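PDB 2PYX: tryptophan halogenase from Shewanella frigidimarina, which probably acts as a flavin-dependent tryptophan halogenase, using FAD in a monooxygenase-like reaction. Local coordinates for residues Arg330-Cys342 with Ile350-Ala362. Sequence-based numbering, arbitrary orientation. Where two conformers were deposited one is given.
Sequences RQLAINPGYRAKC and IGMAAGFIEPLEA
Gly337 and Phe356 form the hydrogen-bonded pair of a short antiparallel bridge between Arg330-Cys342 and Ile350-Ala362. Phe356 N meets Gly337 O at 2.9 Å; in return Gly337 N reaches Phe356 O at 3.0 Å. Past the non-hydrogen-bonded pair Tyr338-Gly355, Arg339 N closes a 2.7 Å bond to Ala354 O. Gly355 suits its place because a CB there would collide with Tyr338 CB and Gly337 O, and its CA can come within 3.9 Å of Tyr338 CA. At the backbone angles of Gly337, a CB would be jammed against the carbonyl O of Pro336.

The side chains of Phe356 and Ile334 cross at about a right angle, Ile334 CD1 touching CD2 and CE2 of the ring, with Phe356 CD2 4.0 Å away. The compact ring of Pro336 packs through CB on Ile357 CG2. Arg339, bent at chi2, lays its aliphatic CG 3.2 Å from Ala354 O, while a water links its NE to Ala353 O and Val242 O binds NH1.

Strand 337-339 is central in a three-stranded antiparallel sheet, between 244-246 and 355-356. Ile357 leans on helix 383-413, and the chain continues to Glu361, predicted to bind tryptophan; its OE2 is hydrogen-bonded by His111 and His411.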
ATOM      1  N   ARG A 330      10.527  15.127  11.380  1.00 16.52           N
ATOM      2  CA  ARG A 330      10.023  14.342  12.514  1.00 17.11           C
ATOM      3  C   ARG A 330      10.591  12.942  12.449  1.00 17.52           C
ATOM      4  O   ARG A 330      10.513  12.306  11.377  1.00 16.67           O
ATOM      5  CB  ARG A 330       8.502  14.224  12.470  1.00 20.78           C
ATOM      6  N   GLN A 331      11.130  12.446  13.569  1.00 16.42           N
ATOM      7  CA  GLN A 331      11.780  11.110  13.603  1.00 19.61           C
ATOM      8  C   GLN A 331      10.882  10.075  14.234  1.00 22.57           C
ATOM      9  O   GLN A 331      10.300  10.307  15.298  1.00 23.92           O
ATOM     10  CB  GLN A 331      13.123  11.104  14.350  1.00 23.13           C
ATOM     11  CG  GLN A 331      13.991   9.862  14.030  1.00 24.90           C
ATOM     12  CD  GLN A 331      15.327   9.888  14.717  1.00 26.12           C
ATOM     13  OE1 GLN A 331      16.149  10.755  14.433  1.00 27.88           O
ATOM     14  NE2 GLN A 331      15.566   8.920  15.638  1.00 24.44           N
ATOM     15  N   LEU A 332      10.779   8.916  13.571  1.00 20.18           N
ATOM     16  CA  LEU A 332      10.025   7.761  14.090  1.00 21.32           C
ATOM     17  C   LEU A 332      10.944   6.579  14.127  1.00 20.09           C
ATOM     18  O   LEU A 332      11.787   6.426  13.246  1.00 20.17           O
ATOM     19  CB  LEU A 332       8.812   7.407  13.218  1.00 22.75           C
ATOM     20  N   ALA A 333      10.805   5.781  15.177  1.00 22.77           N
ATOM     21  CA  ALA A 333      11.570   4.542  15.329  1.00 23.28           C
ATOM     22  C   ALA A 333      10.606   3.393  15.453  1.00 24.12           C
ATOM     23  O   ALA A 333       9.594   3.512  16.142  1.00 26.41           O
ATOM     24  CB  ALA A 333      12.445   4.622  16.580  1.00 24.69           C
ATOM     25  N   ILE A 334      10.885   2.288  14.771  1.00 22.34           N
ATOM     26  CA  ILE A 334      10.006   1.117  14.808  1.00 21.20           C
ATOM     27  C   ILE A 334      10.807  -0.186  14.930  1.00 21.53           C
ATOM     28  O   ILE A 334      12.049  -0.227  14.754  1.00 19.30           O
ATOM     29  CB  ILE A 334       9.137   1.006  13.528  1.00 24.09           C
ATOM     30  CG1 ILE A 334      10.016   0.814  12.313  1.00 24.62           C
ATOM     31  CG2 ILE A 334       8.324   2.280  13.327  1.00 31.18           C
ATOM     32  CD1 ILE A 334       9.242   0.376  11.042  1.00 24.45           C
ATOM     33  N   ASN A 335      10.075  -1.248  15.256  1.00 21.51           N
ATOM     34  CA  ASN A 335      10.543  -2.610  15.027  1.00 14.94           C
ATOM     35  C   ASN A 335       9.633  -3.115  13.865  1.00 15.47           C
ATOM     36  O   ASN A 335       8.449  -3.431  14.104  1.00 15.70           O
ATOM     37  CB  ASN A 335      10.385  -3.448  16.267  1.00 16.20           C
ATOM     38  CG  ASN A 335      10.890  -4.879  16.096  1.00 17.53           C
ATOM     39  OD1 ASN A 335      11.513  -5.249  15.052  1.00 18.43           O
ATOM     40  ND2 ASN A 335      10.622  -5.722  17.148  1.00 15.74           N
ATOM     41  N   PRO A 336      10.128  -3.126  12.599  1.00 13.39           N
ATOM     42  CA  PRO A 336       9.357  -3.589  11.442  1.00  9.77           C
ATOM     43  C   PRO A 336       9.009  -5.069  11.624  1.00  9.30           C
ATOM     44  O   PRO A 336       9.857  -5.867  12.015  1.00 10.05           O
ATOM     45  CB  PRO A 336      10.329  -3.433  10.268  1.00 11.06           C
ATOM     46  CG  PRO A 336      11.639  -3.512  10.865  1.00  9.83           C
ATOM     47  CD  PRO A 336      11.514  -2.832  12.206  1.00 11.64           C
ATOM     48  N   GLY A 337       7.759  -5.430  11.339  1.00  8.60           N
ATOM     49  CA  GLY A 337       7.330  -6.816  11.471  1.00 10.45           C
ATOM     50  C   GLY A 337       5.843  -6.916  11.576  1.00  8.59           C
ATOM     51  O   GLY A 337       5.133  -5.955  11.293  1.00  9.17           O
ATOM     52  N   TYR A 338       5.392  -8.119  11.894  1.00  8.18           N
ATOM     53  CA  TYR A 338       3.977  -8.399  11.907  1.00 10.46           C
ATOM     54  C   TYR A 338       3.629  -9.395  12.983  1.00  7.82           C
ATOM     55  O   TYR A 338       4.427 -10.227  13.392  1.00 10.29           O
ATOM     56  CB  TYR A 338       3.486  -8.841  10.533  1.00  9.64           C
ATOM     57  CG  TYR A 338       4.125 -10.093  10.009  1.00  9.85           C
ATOM     58  CD1 TYR A 338       5.325 -10.057   9.314  1.00 11.23           C
ATOM     59  CD2 TYR A 338       3.496 -11.323  10.143  1.00 11.99           C
ATOM     60  CE1 TYR A 338       5.918 -11.221   8.838  1.00 10.83           C
ATOM     61  CE2 TYR A 338       4.091 -12.483   9.656  1.00 12.06           C
ATOM     62  CZ  TYR A 338       5.306 -12.425   8.989  1.00 12.87           C
ATOM     63  OH  TYR A 338       5.879 -13.580   8.456  1.00 14.16           O
ATOM     64  N   ARG A 339       2.389  -9.277  13.438  1.00 10.57           N
ATOM     65  CA  ARG A 339       1.893 -10.206  14.426  1.00  9.49           C
ATOM     66  C   ARG A 339       1.716 -11.582  13.811  1.00 11.22           C
ATOM     67  O   ARG A 339       1.379 -11.700  12.641  1.00  9.56           O
ATOM     68  CB  ARG A 339       0.574  -9.701  15.003  1.00 10.44           C
ATOM     69  CG  ARG A 339       0.681  -8.408  15.783  1.00 10.37           C
ATOM     70  CD  ARG A 339       1.235  -8.642  17.171  1.00 10.91           C
ATOM     71  NE  ARG A 339       1.673  -7.380  17.725  1.00 12.01           N
ATOM     72  CZ  ARG A 339       2.266  -7.225  18.896  1.00 13.58           C
ATOM     73  NH1 ARG A 339       2.481  -8.252  19.678  1.00 12.41           N
ATOM     74  NH2 ARG A 339       2.636  -6.017  19.282  1.00 17.01           N
ATOM     75  N   ALA A 340       1.931 -12.645  14.578  1.00 10.61           N
ATOM     76  CA  ALA A 340       1.916 -13.979  13.981  1.00 10.97           C
ATOM     77  C   ALA A 340       0.558 -14.352  13.326  1.00 11.52           C
ATOM     78  O   ALA A 340       0.519 -15.159  12.395  1.00 11.76           O
ATOM     79  CB  ALA A 340       2.293 -14.999  15.041  1.00 12.73           C
ATOM     80  N   LYS A 341      -0.524 -13.819  13.897  1.00 10.64           N
ATOM     81  CA  LYS A 341      -1.887 -13.962  13.402  1.00 10.31           C
ATOM     82  C   LYS A 341      -2.508 -12.566  13.398  1.00  9.01           C
ATOM     83  O   LYS A 341      -2.121 -11.745  14.233  1.00 10.86           O
ATOM     84  CB  LYS A 341      -2.690 -14.842  14.390  1.00 12.67           C
ATOM     85  CG  LYS A 341      -2.315 -16.287  14.439  1.00 15.61           C
ATOM     86  CD  LYS A 341      -2.741 -16.981  15.708  1.00 21.35           C
ATOM     87  CE  LYS A 341      -4.105 -17.477  15.654  1.00 27.25           C
ATOM     88  NZ  LYS A 341      -4.332 -18.415  16.824  1.00 17.83           N
ATOM     89  N   CYS A 342      -3.471 -12.294  12.531  1.00  9.13           N
ATOM     90  CA  CYS A 342      -4.293 -11.069  12.648  1.00  9.15           C
ATOM     91  C   CYS A 342      -5.610 -11.296  13.401  1.00  8.61           C
ATOM     92  O   CYS A 342      -6.245 -10.314  13.775  1.00 10.94           O
ATOM     93  CB  CYS A 342      -4.640 -10.435  11.307  1.00  8.88           C
ATOM     94  SG  CYS A 342      -5.729 -11.371  10.239  1.00 11.40           S
ATOM     95  N   ILE A 350      -6.443  -4.666  12.434  1.00  9.13           N
ATOM     96  CA  ILE A 350      -6.411  -4.039  11.119  1.00  8.94           C
ATOM     97  C   ILE A 350      -5.568  -2.756  11.213  1.00  9.50           C
ATOM     98  O   ILE A 350      -5.748  -1.943  12.147  1.00 10.18           O
ATOM     99  CB  ILE A 350      -7.835  -3.767  10.573  1.00  8.68           C
ATOM    100  CG1 ILE A 350      -8.624  -5.087  10.521  1.00  9.43           C
ATOM    101  CG2 ILE A 350      -7.810  -3.058   9.233  1.00  9.46           C
ATOM    102  CD1 ILE A 350     -10.001  -5.044   9.890  1.00 10.15           C
ATOM    103  N   GLY A 351      -4.654  -2.597  10.270  1.00  9.31           N
ATOM    104  CA  GLY A 351      -3.706  -1.517  10.297  1.00 10.04           C
ATOM    105  C   GLY A 351      -2.469  -1.881  11.094  1.00  9.76           C
ATOM    106  O   GLY A 351      -2.062  -3.067  11.121  1.00  9.89           O
HETATM  107  N   MSE A 352      -1.829  -0.869  11.680  1.00  9.68           N
HETATM  108  CA  MSE A 352      -0.556  -1.041  12.384  0.50 10.43           C
HETATM  109  C   MSE A 352      -0.662  -1.959  13.597  1.00 10.17           C
HETATM  110  O   MSE A 352       0.355  -2.513  14.051  1.00 10.79           O
HETATM  111  CB  MSE A 352       0.005   0.316  12.783  0.50 10.60           C
HETATM  112  CG  MSE A 352       0.224   1.179  11.562  0.50  9.27           C
HETATM  113 SE   MSE A 352       0.888   2.965  11.953  0.38 17.69          SE
HETATM  114  CE  MSE A 352       2.265   2.509  12.874  0.50 11.10           C
ATOM    115  N   ALA A 353      -1.880  -2.132  14.129  1.00  9.80           N
ATOM    116  CA  ALA A 353      -2.076  -3.074  15.217  1.00  9.93           C
ATOM    117  C   ALA A 353      -1.716  -4.497  14.791  1.00 10.27           C
ATOM    118  O   ALA A 353      -1.352  -5.328  15.645  1.00 11.00           O
ATOM    119  CB  ALA A 353      -3.494  -3.040  15.756  1.00  9.23           C
ATOM    120  N   ALA A 354      -1.847  -4.811  13.488  1.00  9.31           N
ATOM    121  CA  ALA A 354      -1.418  -6.119  12.972  1.00  8.12           C
ATOM    122  C   ALA A 354       0.057  -6.213  12.563  1.00  8.28           C
ATOM    123  O   ALA A 354       0.706  -7.216  12.776  1.00 10.76           O
ATOM    124  CB  ALA A 354      -2.269  -6.524  11.811  1.00  8.98           C
ATOM    125  N   GLY A 355       0.561  -5.172  11.933  1.00 11.10           N
ATOM    126  CA  GLY A 355       1.954  -5.138  11.566  1.00 12.20           C
ATOM    127  C   GLY A 355       2.271  -3.885  10.823  1.00 13.65           C
ATOM    128  O   GLY A 355       1.392  -3.127  10.431  1.00 11.66           O
ATOM    129  N   PHE A 356       3.560  -3.663  10.626  1.00 11.89           N
ATOM    130  CA  PHE A 356       4.000  -2.482   9.933  1.00 12.69           C
ATOM    131  C   PHE A 356       5.454  -2.615   9.582  1.00 12.12           C
ATOM    132  O   PHE A 356       6.278  -3.000  10.430  1.00 13.58           O
ATOM    133  CB  PHE A 356       3.820  -1.253  10.799  1.00 13.59           C
ATOM    134  CG  PHE A 356       4.167   0.027  10.092  1.00 19.20           C
ATOM    135  CD1 PHE A 356       3.332   0.537   9.122  1.00 20.08           C
ATOM    136  CD2 PHE A 356       5.361   0.664  10.348  1.00 19.67           C
ATOM    137  CE1 PHE A 356       3.662   1.708   8.442  1.00 24.10           C
ATOM    138  CE2 PHE A 356       5.704   1.837   9.677  1.00 24.95           C
ATOM    139  CZ  PHE A 356       4.864   2.342   8.718  1.00 20.67           C
ATOM    140  N   ILE A 357       5.782  -2.168   8.380  1.00 12.15           N
ATOM    141  CA  ILE A 357       7.160  -2.084   7.931  1.00 12.03           C
ATOM    142  C   ILE A 357       7.317  -0.755   7.191  1.00 13.10           C
ATOM    143  O   ILE A 357       6.332  -0.043   6.967  1.00 13.37           O
ATOM    144  CB  ILE A 357       7.492  -3.251   6.991  1.00 14.90           C
ATOM    145  CG1 ILE A 357       6.366  -3.347   5.914  1.00 22.29           C
ATOM    146  CG2 ILE A 357       7.572  -4.577   7.801  1.00 13.40           C
ATOM    147  CD1 ILE A 357       6.694  -4.114   4.800  1.00 27.89           C
ATOM    148  N   GLU A 358       8.536  -0.458   6.739  1.00  9.63           N
ATOM    149  CA  GLU A 358       8.744   0.695   5.862  1.00 10.69           C
ATOM    150  C   GLU A 358       7.724   0.738   4.716  1.00 10.56           C
ATOM    151  O   GLU A 358       7.293  -0.321   4.197  1.00 11.02           O
ATOM    152  CB  GLU A 358      10.156   0.612   5.254  1.00  9.12           C
ATOM    153  CG  GLU A 358      10.359  -0.587   4.339  1.00 11.24           C
ATOM    154  CD  GLU A 358      11.804  -0.821   4.092  1.00  9.42           C
ATOM    155  OE1 GLU A 358      12.482  -1.296   5.025  1.00 10.26           O
ATOM    156  OE2 GLU A 358      12.274  -0.437   2.987  1.00 10.05           O
ATOM    157  N   PRO A 359       7.357   1.935   4.259  1.00 10.03           N
ATOM    158  CA  PRO A 359       6.356   2.112   3.206  1.00 10.89           C
ATOM    159  C   PRO A 359       6.845   1.855   1.786  1.00  9.05           C
ATOM    160  O   PRO A 359       6.275   2.385   0.823  1.00 12.98           O
ATOM    161  CB  PRO A 359       5.955   3.582   3.376  1.00 11.17           C
ATOM    162  CG  PRO A 359       7.159   4.209   3.911  1.00 11.03           C
ATOM    163  CD  PRO A 359       7.797   3.229   4.824  1.00 11.27           C
ATOM    164  N   LEU A 360       7.866   1.004   1.641  1.00  9.58           N
ATOM    165  CA  LEU A 360       8.337   0.590   0.336  1.00 10.25           C
ATOM    166  C   LEU A 360       7.210  -0.249  -0.244  1.00 14.45           C
ATOM    167  O   LEU A 360       6.773  -1.229   0.359  1.00 12.76           O
ATOM    168  CB  LEU A 360       9.593  -0.258   0.461  1.00  9.43           C
ATOM    169  CG  LEU A 360      10.321  -0.758  -0.786  1.00 10.54           C
ATOM    170  CD1 LEU A 360      10.730   0.393  -1.634  1.00 14.50           C
ATOM    171  CD2 LEU A 360      11.545  -1.564  -0.426  1.00 11.21           C
ATOM    172  N   GLU A 361       6.766   0.128  -1.412  1.00 12.07           N
ATOM    173  CA  GLU A 361       5.640  -0.483  -2.105  1.00 10.10           C
ATOM    174  C   GLU A 361       4.290  -0.259  -1.412  1.00 11.20           C
ATOM    175  O   GLU A 361       3.301  -0.920  -1.791  1.00 11.77           O
ATOM    176  CB  GLU A 361       5.859  -1.960  -2.427  1.00  9.43           C
ATOM    177  CG  GLU A 361       7.027  -2.185  -3.366  1.00 10.28           C
ATOM    178  CD  GLU A 361       6.750  -1.781  -4.801  1.00 11.20           C
ATOM    179  OE1 GLU A 361       5.584  -1.459  -5.133  1.00 11.84           O
ATOM    180  OE2 GLU A 361       7.706  -1.788  -5.591  1.00 10.57           O
ATOM    181  N   ALA A 362       4.224   0.641  -0.432  1.00  9.12           N
ATOM    182  CA  ALA A 362       2.956   1.129   0.095  1.00 11.13           C
ATOM    183  C   ALA A 362       2.010  -0.013   0.506  1.00 11.17           C
ATOM    184  O   ALA A 362       0.868  -0.110   0.045  1.00 13.85           O
ATOM    185  CB  ALA A 362       2.301   2.113  -0.919  1.00 13.58           C
TER
HETATM  186  O   HOH W   1       5.671  -2.358  13.812  1.00 30.64           O
HETATM  187  O   HOH W   2       1.573  -5.085  15.866  1.00 16.37           O